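PDB 3BRS: periplasmic binding protein/LacI transcriptional regulator from Clostridium phytofermentans, which probably binds a sugar in the cleft between its two lobes and presents it for transport, as periplasmic binding proteins of this family do. Local coordinates for residues Tyr51-Gln54 and Asn55-Glu59; Leu93-Asp97 and Ser98-Gln102; Ile137-Val140 and Lys141-Thr145; Met212-Glu215 and Ala216-Leu220; Lys256-Lys259 and Leu260-Lys263. One frame throughout, in Å; residues are numbered along the deposited sequence.

Along the chain the five contacts follow in series, and all are local, each within one helix, turn or strand end. Contacts 1, 2 and 5 belong to the lobe built on the parallel sheet that contains strands 7-11, 68-71 and 92-96; contacts 3 and 4 belong to the lobe built on the sheet with strands 133-138 and 219-224. Contacts 2 and 3, with centres about 15 Å apart, touch where the loop after strand 92-96 meets the start of helix 144-157, so the lobes meet there, consistent with the interlobe cleft of the family. Contact 5 packs on strand 92-96 of contact 2. Contacts 4 and 5 lie at opposite ends, their centres about 49 Å apart.

Contact 1: Tyr51-Gln54 and Asn55-Glu59; sequences YLVQ and NELIE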
loop_
_atom_site.group_PDB
_atom_site.type_symbol
_atom_site.label_atom_id
_atom_site.label_comp_id
_atom_site.label_asym_id
_atom_site.label_seq_id
_atom_site.Cartn_x
_atom_site.Cartn_y
_atom_site.Cartn_z
ATOM N N TYR A 51 2.241 0.714 14.443
ATOM C CA TYR A 51 1.895 2.163 14.543
ATOM C C TYR A 51 2.401 2.837 15.846
ATOM O O TYR A 51 2.523 4.072 15.881
ATOM C CB TYR A 51 0.348 2.446 14.268
ATOM C CG TYR A 51 -0.552 2.128 15.454
ATOM C CD1 TYR A 51 -0.647 3.027 16.547
ATOM C CD2 TYR A 51 -1.228 0.921 15.530
ATOM C CE1 TYR A 51 -1.436 2.767 17.706
ATOM C CE2 TYR A 51 -2.003 0.624 16.724
ATOM C CZ TYR A 51 -2.087 1.574 17.766
ATOM O OH TYR A 51 -2.842 1.393 18.889
ATOM N N LEU A 52 2.735 2.072 16.895
ATOM C CA LEU A 52 2.969 2.715 18.188
ATOM C C LEU A 52 4.391 3.319 18.091
ATOM O O LEU A 52 4.735 4.411 18.630
ATOM C CB LEU A 52 2.880 1.660 19.316
ATOM C CG LEU A 52 1.464 1.494 19.929
ATOM C CD1 LEU A 52 1.231 0.332 20.883
ATOM C CD2 LEU A 52 1.161 2.751 20.659
ATOM N N VAL A 53 5.169 2.613 17.275
ATOM C CA VAL A 53 6.554 2.912 17.050
ATOM C C VAL A 53 6.627 3.964 16.013
ATOM O O VAL A 53 7.489 4.854 16.094
ATOM C CB VAL A 53 7.351 1.679 16.694
ATOM C CG1 VAL A 53 8.709 2.046 16.136
ATOM C CG2 VAL A 53 7.637 0.862 17.995
ATOM N N GLN A 54 5.741 3.886 15.054
ATOM C CA GLN A 54 5.612 5.011 14.074
ATOM C C GLN A 54 5.197 6.322 14.691
ATOM O O GLN A 54 5.752 7.381 14.383
ATOM C CB GLN A 54 4.629 4.697 12.941
ATOM C CG GLN A 54 5.035 5.522 11.689
ATOM C CD GLN A 54 3.991 5.498 10.569
ATOM O OE1 GLN A 54 2.714 5.535 10.813
ATOM N NE2 GLN A 54 4.507 5.341 9.313
ATOM N N ASN A 55 4.246 6.253 15.627
ATOM C CA ASN A 55 3.905 7.442 16.448
ATOM C C ASN A 55 5.060 8.026 17.261
ATOM O O ASN A 55 5.240 9.259 17.369
ATOM C CB ASN A 55 2.754 7.113 17.380
ATOM C CG ASN A 55 1.406 7.053 16.642
ATOM O OD1 ASN A 55 1.312 7.087 15.403
ATOM N ND2 ASN A 55 0.386 7.001 17.406
ATOM N N GLU A 56 5.857 7.179 17.872
ATOM C CA GLU A 56 7.088 7.639 18.550
ATOM C C GLU A 56 8.026 8.356 17.611
ATOM O O GLU A 56 8.584 9.376 17.970
ATOM C CB GLU A 56 7.794 6.395 19.067
ATOM C CG GLU A 56 7.178 5.903 20.363
ATOM C CD GLU A 56 7.920 4.727 20.963
ATOM O OE1 GLU A 56 8.808 4.079 20.300
ATOM O OE2 GLU A 56 7.585 4.460 22.129
ATOM N N LEU A 57 8.232 7.798 16.411
ATOM C CA LEU A 57 9.120 8.375 15.344
ATOM C C LEU A 57 8.567 9.706 14.838
ATOM O O LEU A 57 9.309 10.639 14.571
ATOM C CB LEU A 57 9.140 7.410 14.191
ATOM C CG LEU A 57 9.987 6.116 14.415
ATOM C CD1 LEU A 57 9.934 5.180 13.203
ATOM C CD2 LEU A 57 11.468 6.382 14.747
ATOM N N ILE A 58 7.237 9.833 14.705
ATOM C CA ILE A 58 6.692 11.160 14.416
ATOM C C ILE A 58 6.979 12.132 15.520
ATOM O O ILE A 58 7.378 13.240 15.240
ATOM C CB ILE A 58 5.148 11.103 14.234
ATOM C CG1 ILE A 58 4.785 10.270 12.990
ATOM C CG2 ILE A 58 4.528 12.501 14.299
ATOM C CD1 ILE A 58 3.306 9.599 13.051
ATOM N N GLU A 59 6.739 11.763 16.777
ATOM C CA GLU A 59 7.054 12.681 17.840
ATOM C C GLU A 59 8.560 13.150 17.725
ATOM O O GLU A 59 8.884 14.376 17.825
ATOM C CB GLU A 59 6.733 12.045 19.200
ATOM C CG GLU A 59 5.239 11.839 19.519
ATOM C CD GLU A 59 4.990 10.961 20.826
ATOM O OE1 GLU A 59 4.314 9.863 20.750
ATOM O OE2 GLU A 59 5.496 11.367 21.912
HETATM O O HOH W 1 1.450 5.662 13.233
#
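Asn55 lies one helical turn beyond Tyr51, and its side chain runs back past that residue's carbonyl. With CG anti to its own carbonyl carbon (chi1 -75°), the chain folds toward the turn before it. Asn55 CB is 3.4 Å from Tyr51 O, and Asn55 CG remains close to that same oxygen. At the tip the amide divides its work. Asn55 OD1 faces a bound water at 2.6 Å, and the water also lies 2.7 Å from Gln54 OE1, so one water links two neighbouring side chains. Asn55 ND2 reaches the rim of the Tyr51 ring, near its plane and 4.2 Å from Tyr51 CD1; ring and amide planes stand 63° apart, so the approach is edge-on and not a stack. The same nitrogen bonds to Lys78 O.

The backbone supplies the frame: Asn55 N donates to Tyr51 O (2.8 Å), Glu56 N to Leu52 O, Leu57 N to Val53 O and Ile58 N to Gln54 O (2.9 Å), the i to i+4 pattern of an alpha helix in its first turns. On another flank Val53 CG1 meets Leu57 CD1 in a looser apolar contact of 4.5 Å.

Gln54 extends from the helix into the protein, where its NE2 bonds to Ala72 O and Pro12 O and its OE1 to Ala74 N, so both ends of the buried amide are satisfied. Helix 51-63 thus lies against the parallel sheet, Gln54 and Ile58 touching Ile11 of strand 7-11 and Leu71 of strand 68-71, while Asn55 packs on helix 80-83.

Contact 2: Leu93-Asp97 and Ser98-Gln102; sequences LIVID and SGMKQ
Val95 carries the close packing here, by way of both its methyls. Val95 CG1 sits anti to the backbone N (chi1 162°) and comes 3.5 Å from Ser98 O and 3.8 Å from Gly99 CA, against the backbone just past the bend. Val95 CG2, beside the backbone N, meets the methyl of Met100, CE, at 4.0 Å. Leu93, on the same side of the strand, adds CD2 at 4.3 Å from Met100 CE.

The bend itself is a classic gamma turn centred on Asp97, whose phi is positive (67°): Ser98 N donates to Ile96 O over 2.7 Å, at an N-H...O angle of 138°, with the donor above the carbonyl plane. Strand 92-96 is an inner strand of the parallel sheet of an alpha/beta lobe, and this turn ends it on the side that faces the other lobe. Ser98 OG makes a weak hydrogen bond there to Thr145 N.

Beyond Gly99 the chain opens out. Met100 is partly exposed: its backbone has moved off the strand, and only its bent tip returns, between the strand and helix 80-83, where it touches Tyr80 and Ala83. Lys101 is exposed to solvent, whereas Gln102 bonds through NE2 to Glu77 O.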
loop_
_atom_site.group_PDB
_atom_site.type_symbol
_atom_site.label_atom_id
_atom_site.label_comp_id
_atom_site.label_asym_id
_atom_site.label_seq_id
_atom_site.Cartn_x
_atom_site.Cartn_y
_atom_site.Cartn_z
ATOM N N LEU A 93 2.444 18.870 6.563
ATOM C CA LEU A 93 2.243 17.466 6.473
ATOM C C LEU A 93 1.852 17.102 5.046
ATOM O O LEU A 93 0.789 17.535 4.585
ATOM C CB LEU A 93 1.152 17.017 7.448
ATOM C CG LEU A 93 0.741 15.556 7.469
ATOM C CD1 LEU A 93 1.941 14.586 7.653
ATOM C CD2 LEU A 93 -0.221 15.406 8.575
ATOM N N ILE A 94 2.665 16.296 4.376
ATOM C CA ILE A 94 2.257 15.519 3.167
ATOM C C ILE A 94 1.936 14.099 3.542
ATOM O O ILE A 94 2.742 13.395 4.191
ATOM C CB ILE A 94 3.400 15.460 2.073
ATOM C CG1 ILE A 94 3.873 16.807 1.779
ATOM C CG2 ILE A 94 2.990 14.740 0.705
ATOM C CD1 ILE A 94 2.767 17.758 1.652
ATOM N N VAL A 95 0.740 13.646 3.209
ATOM C CA VAL A 95 0.479 12.220 3.363
ATOM C C VAL A 95 0.849 11.481 2.060
ATOM O O VAL A 95 0.442 11.894 1.018
ATOM C CB VAL A 95 -0.849 11.915 3.855
ATOM C CG1 VAL A 95 -1.157 10.441 3.544
ATOM C CG2 VAL A 95 -0.910 12.190 5.404
ATOM N N ILE A 96 1.713 10.448 2.147
ATOM C CA ILE A 96 2.046 9.645 0.983
ATOM C C ILE A 96 1.502 8.164 1.122
ATOM O O ILE A 96 1.515 7.566 2.205
ATOM C CB ILE A 96 3.527 9.587 0.846
ATOM C CG1 ILE A 96 4.111 9.293 2.220
ATOM C CG2 ILE A 96 4.086 10.856 0.100
ATOM C CD1 ILE A 96 5.529 8.691 2.153
ATOM N N ASP A 97 1.004 7.584 0.041
ATOM C CA ASP A 97 0.488 6.195 0.085
ATOM C C ASP A 97 -0.769 5.957 0.913
ATOM O O ASP A 97 -1.726 5.506 0.346
ATOM C CB ASP A 97 1.608 5.265 0.527
ATOM C CG ASP A 97 1.155 3.811 0.663
ATOM O OD1 ASP A 97 0.600 3.284 -0.291
ATOM O OD2 ASP A 97 1.341 3.187 1.704
ATOM N N SER A 98 -0.826 6.321 2.215
ATOM C CA SER A 98 -1.853 5.732 3.097
ATOM C C SER A 98 -2.343 6.762 4.034
ATOM O O SER A 98 -1.548 7.247 4.829
ATOM C CB SER A 98 -1.325 4.572 3.907
ATOM O OG SER A 98 -2.434 3.764 4.323
ATOM N N GLY A 99 -3.618 7.152 3.892
ATOM C CA GLY A 99 -4.148 8.298 4.665
ATOM C C GLY A 99 -4.670 7.981 6.065
ATOM O O GLY A 99 -4.691 6.795 6.533
ATOM N N MET A 100 -5.059 9.056 6.747
ATOM C CA MET A 100 -5.861 9.026 7.989
ATOM C C MET A 100 -7.391 9.399 7.747
ATOM O O MET A 100 -7.752 10.042 6.784
ATOM C CB MET A 100 -5.257 9.967 8.987
ATOM C CG MET A 100 -3.771 9.550 9.354
ATOM S SD MET A 100 -2.852 10.690 10.425
ATOM C CE MET A 100 -2.340 11.669 9.063
ATOM N N LYS A 101 -8.236 8.971 8.691
ATOM C CA LYS A 101 -9.629 9.278 8.788
ATOM C C LYS A 101 -9.745 10.731 9.107
ATOM O O LYS A 101 -10.755 11.337 8.754
ATOM C CB LYS A 101 -10.250 8.508 9.975
ATOM C CG LYS A 101 -11.803 8.502 10.008
ATOM C CD LYS A 101 -12.297 8.044 11.392
ATOM C CE LYS A 101 -11.358 8.548 12.528
ATOM N NZ LYS A 101 -11.829 8.120 13.917
ATOM N N GLN A 102 -8.754 11.276 9.825
ATOM C CA GLN A 102 -8.794 12.688 10.239
ATOM C C GLN A 102 -8.205 13.551 9.122
ATOM O O GLN A 102 -7.182 13.201 8.523
ATOM C CB GLN A 102 -8.090 12.930 11.586
ATOM C CG GLN A 102 -8.707 12.045 12.760
ATOM C CD GLN A 102 -8.030 10.649 12.863
ATOM O OE1 GLN A 102 -7.320 10.169 11.929
ATOM N NE2 GLN A 102 -8.229 10.004 14.004
#

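Contact 3: Ile137-Val140 and Lys141-Thr145; sequences ISFV and KNSKT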
loop_
_atom_site.group_PDB
_atom_site.type_symbol
_atom_site.label_atom_id
_atom_site.label_comp_id
_atom_site.label_asym_id
_atom_site.label_seq_id
_atom_site.Cartn_x
_atom_site.Cartn_y
_atom_site.Cartn_z
ATOM N N ILE A 137 -5.855 -12.820 0.630
ATOM C CA ILE A 137 -4.794 -12.469 1.577
ATOM C C ILE A 137 -4.605 -10.944 1.523
ATOM O O ILE A 137 -4.104 -10.317 0.472
ATOM C CB ILE A 137 -3.435 -13.151 1.307
ATOM C CG1 ILE A 137 -3.533 -14.668 1.199
ATOM C CG2 ILE A 137 -2.429 -12.765 2.491
ATOM C CD1 ILE A 137 -4.334 -15.338 2.438
ATOM N N SER A 138 -5.002 -10.353 2.650
ATOM C CA SER A 138 -4.757 -8.949 2.933
ATOM C C SER A 138 -3.530 -8.789 3.814
ATOM O O SER A 138 -2.857 -9.769 4.205
ATOM C CB SER A 138 -5.965 -8.268 3.532
ATOM O OG SER A 138 -5.796 -6.863 3.368
ATOM N N PHE A 139 -3.214 -7.533 4.072
ATOM C CA PHE A 139 -2.064 -7.155 4.815
ATOM C C PHE A 139 -2.484 -6.537 6.187
ATOM O O PHE A 139 -2.859 -7.278 7.131
ATOM C CB PHE A 139 -1.111 -6.282 3.986
ATOM C CG PHE A 139 -1.715 -5.072 3.263
ATOM C CD1 PHE A 139 -2.548 -5.248 2.131
ATOM C CD2 PHE A 139 -1.280 -3.790 3.557
ATOM C CE1 PHE A 139 -3.087 -4.134 1.377
ATOM C CE2 PHE A 139 -1.752 -2.650 2.826
ATOM C CZ PHE A 139 -2.660 -2.816 1.682
ATOM N N VAL A 140 -2.530 -5.202 6.303
ATOM C CA VAL A 140 -2.699 -4.604 7.683
ATOM C C VAL A 140 -4.054 -4.058 7.684
ATOM O O VAL A 140 -4.285 -3.069 7.038
ATOM C CB VAL A 140 -1.676 -3.471 8.087
ATOM C CG1 VAL A 140 -2.032 -2.886 9.564
ATOM C CG2 VAL A 140 -0.332 -4.054 8.155
ATOM N N LYS A 141 -4.966 -4.756 8.366
ATOM C CA LYS A 141 -6.405 -4.517 8.280
ATOM C C LYS A 141 -6.802 -3.066 8.511
ATOM O O LYS A 141 -7.785 -2.547 7.924
ATOM C CB LYS A 141 -7.155 -5.381 9.340
ATOM C CG LYS A 141 -8.672 -5.141 9.299
ATOM C CD LYS A 141 -9.453 -6.228 9.911
ATOM C CE LYS A 141 -10.896 -5.891 9.704
ATOM N NZ LYS A 141 -11.557 -7.204 9.433
ATOM N N ASN A 142 -6.051 -2.405 9.378
ATOM C CA ASN A 142 -6.421 -1.052 9.727
ATOM C C ASN A 142 -5.741 0.010 8.983
ATOM O O ASN A 142 -5.986 1.128 9.317
ATOM C CB ASN A 142 -6.053 -0.776 11.135
ATOM C CG ASN A 142 -7.175 -0.761 11.971
ATOM O OD1 ASN A 142 -7.698 0.327 12.294
ATOM N ND2 ASN A 142 -7.641 -1.955 12.319
ATOM N N SER A 143 -4.919 -0.293 7.963
ATOM C CA SER A 143 -4.318 0.770 7.212
ATOM C C SER A 143 -5.304 1.125 6.214
ATOM O O SER A 143 -5.950 0.271 5.775
ATOM C CB SER A 143 -3.104 0.305 6.425
ATOM O OG SER A 143 -3.539 -0.660 5.574
ATOM N N LYS A 144 -5.344 2.372 5.767
ATOM C CA LYS A 144 -6.308 2.819 4.826
ATOM C C LYS A 144 -6.129 2.201 3.426
ATOM O O LYS A 144 -7.183 1.880 2.746
ATOM C CB LYS A 144 -6.248 4.338 4.772
ATOM C CG LYS A 144 -7.327 4.896 3.923
ATOM C CD LYS A 144 -7.436 6.314 4.205
ATOM C CE LYS A 144 -8.718 6.805 3.599
ATOM N NZ LYS A 144 -8.449 6.933 2.162
ATOM N N THR A 145 -4.887 1.921 3.019
ATOM C CA THR A 145 -4.666 1.244 1.677
ATOM C C THR A 145 -5.259 -0.218 1.703
ATOM O O THR A 145 -5.906 -0.647 0.740
ATOM C CB THR A 145 -3.215 1.175 1.277
ATOM O OG1 THR A 145 -2.451 0.558 2.360
ATOM C CG2 THR A 145 -2.732 2.507 1.019
#
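Val140 O receives two bonds from Ser143: the backbone bond closes a type I beta turn running from Val140 to Ser143, and the hydroxyl adds a second bond to the same oxygen. Lys141 begins the second half at the first corner of this turn, its exposed chain leading away; its NZ makes a weak bond to Tyr169 OH. Asn142, the other corner residue, touches Asp75.

Ser143 supplies both hydrogen bonds. Its N donates to Val140 O at 3.0 Å, almost straight at 173° but from above the carbonyl plane. Its OG, placed between backbone N and carbonyl carbon (chi1 60°), donates to Val140 O at 2.9 Å and lies in the carbonyl plane. The same hydroxyl pairs with Ala146 N, so Ser143 serves as the N-cap of helix 144-157 as well as the closing residue of the turn.

Past Lys144, which forms a salt bridge with Asp148, Thr145 approaches the Phe139 ring. Thr145 OG1 meets it at the edge, in plane, 3.3 Å from Phe139 CE2 and 3.4 Å from Phe139 CZ; the side chains cross at about a right angle. The whole bend joins strand 133-138 to helix 144-157 in a beta-alpha-beta unit with strand 164-169, and Phe139 packs on Ala146 and Arg149 of that helix.

Contact 4: Met212-Glu215 and Ala216-Leu220; sequences MSLE and AKVKL
Leu214 and Val218 hold together the tight turn between helix 199-211 and strand 219-224, the return leg of a beta-alpha-beta crossover that starts at the parallel neighbour, strand 191-196. The helix stops in a Schellman motif, with Ser213 at positive phi (56°), and the chain then reverses over the next few residues.

The polar contacts converge on one acceptor. Leu214 O takes Lys217 N at 2.8 Å, closing a beta turn over Glu215 and Ala216, and also Val218 N at 2.8 Å, one residue further on. The two donors approach differently: Val218 N arrives nearly along the C=O axis with an N-H...O angle of 176°, whereas Lys217 N lies above the carbonyl plane and its bond bends to 149°. This double grip fixes how the Leu214 peptide is turned.

Apolar packing follows the same pairs. Leu214 CB touches Val218 CG2 at 4.2 Å. The Val218 side chain is buried, against Ile209 of the helix and Met194 of strand 191-196, while Leu214 reaches Leu185 of helix 174-187.

Toward solvent the contact thins. Glu215 and Ala216, at the corner of the turn, are exposed. On the Lys217 side the Leu214 and Lys217 side chains pass at a slant, Leu214 CD2 lying 4.2 Å from Lys217 CB.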
loop_
_atom_site.group_PDB
_atom_site.type_symbol
_atom_site.label_atom_id
_atom_site.label_comp_id
_atom_site.label_asym_id
_atom_site.label_seq_id
_atom_site.Cartn_x
_atom_site.Cartn_y
_atom_site.Cartn_z
ATOM N N MET A 212 2.244 -26.320 -2.786
ATOM C CA MET A 212 1.061 -27.164 -2.674
ATOM C C MET A 212 0.853 -27.869 -3.990
ATOM O O MET A 212 0.007 -28.719 -4.076
ATOM C CB MET A 212 -0.162 -26.308 -2.232
ATOM C CG MET A 212 -0.123 -25.988 -0.699
ATOM S SD MET A 212 -1.525 -25.031 -0.124
ATOM C CE MET A 212 -2.751 -26.309 0.085
ATOM N N SER A 213 1.631 -27.540 -5.015
ATOM C CA SER A 213 1.408 -28.096 -6.379
ATOM C C SER A 213 -0.008 -27.822 -6.896
ATOM O O SER A 213 -0.615 -28.660 -7.560
ATOM C CB SER A 213 1.731 -29.572 -6.428
ATOM O OG SER A 213 3.139 -29.742 -6.351
ATOM N N LEU A 214 -0.503 -26.604 -6.645
ATOM C CA LEU A 214 -1.829 -26.128 -7.075
ATOM C C LEU A 214 -1.800 -25.159 -8.260
ATOM O O LEU A 214 -2.808 -24.544 -8.575
ATOM C CB LEU A 214 -2.488 -25.425 -5.876
ATOM C CG LEU A 214 -2.937 -26.422 -4.820
ATOM C CD1 LEU A 214 -3.598 -25.863 -3.561
ATOM C CD2 LEU A 214 -3.911 -27.364 -5.547
ATOM N N GLU A 215 -0.659 -25.028 -8.935
ATOM C CA GLU A 215 -0.460 -23.893 -9.856
ATOM C C GLU A 215 -1.297 -23.960 -11.143
ATOM O O GLU A 215 -1.411 -22.960 -11.888
ATOM C CB GLU A 215 1.045 -23.579 -10.115
ATOM C CG GLU A 215 1.695 -24.295 -11.329
ATOM C CD GLU A 215 1.875 -25.812 -11.144
ATOM O OE1 GLU A 215 1.853 -26.289 -9.966
ATOM O OE2 GLU A 215 2.043 -26.515 -12.185
ATOM N N ALA A 216 -1.929 -25.096 -11.391
ATOM C CA ALA A 216 -2.825 -25.127 -12.517
ATOM C C ALA A 216 -4.218 -25.441 -12.039
ATOM O O ALA A 216 -5.078 -25.727 -12.835
ATOM C CB ALA A 216 -2.368 -26.099 -13.563
ATOM N N LYS A 217 -4.431 -25.403 -10.723
ATOM C CA LYS A 217 -5.784 -25.421 -10.185
ATOM C C LYS A 217 -6.212 -24.072 -9.598
ATOM O O LYS A 217 -7.360 -23.679 -9.749
ATOM C CB LYS A 217 -5.921 -26.517 -9.131
ATOM C CG LYS A 217 -6.254 -27.883 -9.739
ATOM C CD LYS A 217 -6.250 -28.981 -8.693
ATOM C CE LYS A 217 -5.092 -29.991 -8.883
ATOM N NZ LYS A 217 -5.054 -31.065 -7.800
ATOM N N VAL A 218 -5.291 -23.399 -8.910
ATOM C CA VAL A 218 -5.567 -22.119 -8.283
ATOM C C VAL A 218 -4.788 -20.989 -9.000
ATOM O O VAL A 218 -3.564 -21.015 -9.078
ATOM C CB VAL A 218 -5.293 -22.173 -6.759
ATOM C CG1 VAL A 218 -5.454 -20.744 -6.009
ATOM C CG2 VAL A 218 -6.153 -23.348 -6.145
ATOM N N LYS A 219 -5.536 -20.038 -9.552
ATOM C CA LYS A 219 -4.987 -18.797 -10.078
ATOM C C LYS A 219 -4.944 -17.647 -9.039
ATOM O O LYS A 219 -5.752 -17.573 -8.110
ATOM C CB LYS A 219 -5.802 -18.376 -11.276
ATOM C CG LYS A 219 -5.559 -19.269 -12.539
ATOM C CD LYS A 219 -6.700 -18.947 -13.519
ATOM C CE LYS A 219 -6.791 -19.860 -14.720
ATOM N NZ LYS A 219 -8.243 -20.106 -15.019
ATOM N N LEU A 220 -3.982 -16.764 -9.275
ATOM C CA LEU A 220 -3.573 -15.730 -8.392
ATOM C C LEU A 220 -3.580 -14.422 -9.155
ATOM O O LEU A 220 -3.110 -14.284 -10.311
ATOM C CB LEU A 220 -2.192 -16.053 -7.802
ATOM C CG LEU A 220 -1.451 -15.035 -6.915
ATOM C CD1 LEU A 220 -2.222 -14.659 -5.605
ATOM C CD2 LEU A 220 -0.070 -15.539 -6.548
#

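Contact 5: Lys256-Lys259 and Leu260-Lys263; sequences KALK and LLKK
Leu261 and Lys262 owe their contacts to unusual torsions. In Leu261 neither chi1 (-105°) nor chi2 is staggered; together they put Leu261 CD2 3.6 Å from Ala257 O and 4.4 Å from Leu258 CD2, the apolar link of this turn. In Lys262 chi1 and chi2 (98°), both off the staggered values, bring the chain over the preceding turn, and Lys262 CD rests 3.2 Å from Leu258 O before the amine leads away. Leu260 is more regular: its CG, beside its own backbone N, stands 3.7 Å from Lys256 O.

These residues form the last turns of helix 246-262, which ends in a Schellman motif with Lys263 at positive phi (71°). The backbone bonds shorten toward that end: Leu260 N to Lys256 O is weak at 3.4 Å, Leu261 N to Ala257 O measures 3.2 Å and Lys262 N to Leu258 O 3.0 Å.

One flank of the helix packs on the parallel sheet, where Ala257 and Leu260 touch Ile94 of strand 92-96 and Leu258 touches Met8 of strand 7-11. The lysines mark the other flanks. Lys259 turns its amine to Glu264 in a salt bridge, while Lys259 NZ and Lys262 NZ, of like charge, remain 6.9 Å apart.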
loop_
_atom_site.group_PDB
_atom_site.type_symbol
_atom_site.label_atom_id
_atom_site.label_comp_id
_atom_site.label_asym_id
_atom_site.label_seq_id
_atom_site.Cartn_x
_atom_site.Cartn_y
_atom_site.Cartn_z
ATOM N N LYS A 256 6.046 18.712 -4.355
ATOM C CA LYS A 256 4.862 19.500 -4.109
ATOM C C LYS A 256 4.830 19.990 -2.660
ATOM O O LYS A 256 4.086 20.902 -2.332
ATOM C CB LYS A 256 3.574 18.691 -4.341
ATOM C CG LYS A 256 3.333 18.196 -5.785
ATOM C CD LYS A 256 3.177 19.345 -6.759
ATOM C CE LYS A 256 2.601 18.861 -8.113
ATOM N NZ LYS A 256 3.668 18.600 -9.110
ATOM N N ALA A 257 5.624 19.373 -1.795
ATOM C CA ALA A 257 5.884 19.920 -0.433
ATOM C C ALA A 257 6.537 21.277 -0.631
ATOM O O ALA A 257 6.397 22.189 0.214
ATOM C CB ALA A 257 6.849 19.036 0.329
ATOM N N LEU A 258 7.227 21.393 -1.768
ATOM C CA LEU A 258 7.885 22.613 -2.137
ATOM C C LEU A 258 6.893 23.748 -2.422
ATOM O O LEU A 258 7.099 24.884 -2.030
ATOM C CB LEU A 258 8.796 22.373 -3.323
ATOM C CG LEU A 258 10.246 21.944 -3.040
ATOM C CD1 LEU A 258 11.129 22.278 -4.275
ATOM C CD2 LEU A 258 10.748 22.651 -1.782
ATOM N N LYS A 259 5.778 23.416 -3.059
ATOM C CA LYS A 259 4.775 24.407 -3.357
ATOM C C LYS A 259 4.238 24.962 -2.077
ATOM O O LYS A 259 4.183 26.183 -1.922
ATOM C CB LYS A 259 3.689 23.826 -4.227
ATOM C CG LYS A 259 4.295 23.334 -5.512
ATOM C CD LYS A 259 3.483 23.707 -6.676
ATOM C CE LYS A 259 4.316 23.657 -7.928
ATOM N NZ LYS A 259 3.972 24.869 -8.715
ATOM N N LEU A 260 3.944 24.098 -1.115
ATOM C CA LEU A 260 3.359 24.573 0.141
ATOM C C LEU A 260 4.261 25.560 0.861
ATOM O O LEU A 260 3.790 26.544 1.406
ATOM C CB LEU A 260 3.127 23.428 1.115
ATOM C CG LEU A 260 2.342 22.227 0.647
ATOM C CD1 LEU A 260 2.461 21.114 1.703
ATOM C CD2 LEU A 260 0.865 22.664 0.425
ATOM N N LEU A 261 5.548 25.235 0.925
ATOM C CA LEU A 261 6.519 26.086 1.595
ATOM C C LEU A 261 6.701 27.401 0.846
ATOM O O LEU A 261 6.994 28.402 1.475
ATOM C CB LEU A 261 7.856 25.365 1.636
ATOM C CG LEU A 261 8.518 24.699 2.833
ATOM C CD1 LEU A 261 7.722 24.298 4.101
ATOM C CD2 LEU A 261 9.109 23.556 2.179
ATOM N N LYS A 262 6.615 27.376 -0.495
ATOM C CA LYS A 262 6.497 28.597 -1.339
ATOM C C LYS A 262 5.106 29.307 -1.226
ATOM O O LYS A 262 4.893 30.379 -1.766
ATOM C CB LYS A 262 6.755 28.279 -2.806
ATOM C CG LYS A 262 8.131 28.497 -3.275
ATOM C CD LYS A 262 8.910 27.230 -3.293
ATOM C CE LYS A 262 10.097 27.354 -4.244
ATOM N NZ LYS A 262 9.645 27.481 -5.673
ATOM N N LYS A 263 4.150 28.731 -0.525
ATOM C CA LYS A 263 2.896 29.471 -0.301
ATOM C C LYS A 263 2.106 29.562 -1.613
ATOM O O LYS A 263 1.401 30.551 -1.884
ATOM C CB LYS A 263 3.208 30.883 0.239
ATOM C CG LYS A 263 3.781 30.908 1.623
ATOM C CD LYS A 263 2.717 30.896 2.727
ATOM C CE LYS A 263 3.419 30.997 4.090
ATOM N NZ LYS A 263 4.447 32.123 4.129
#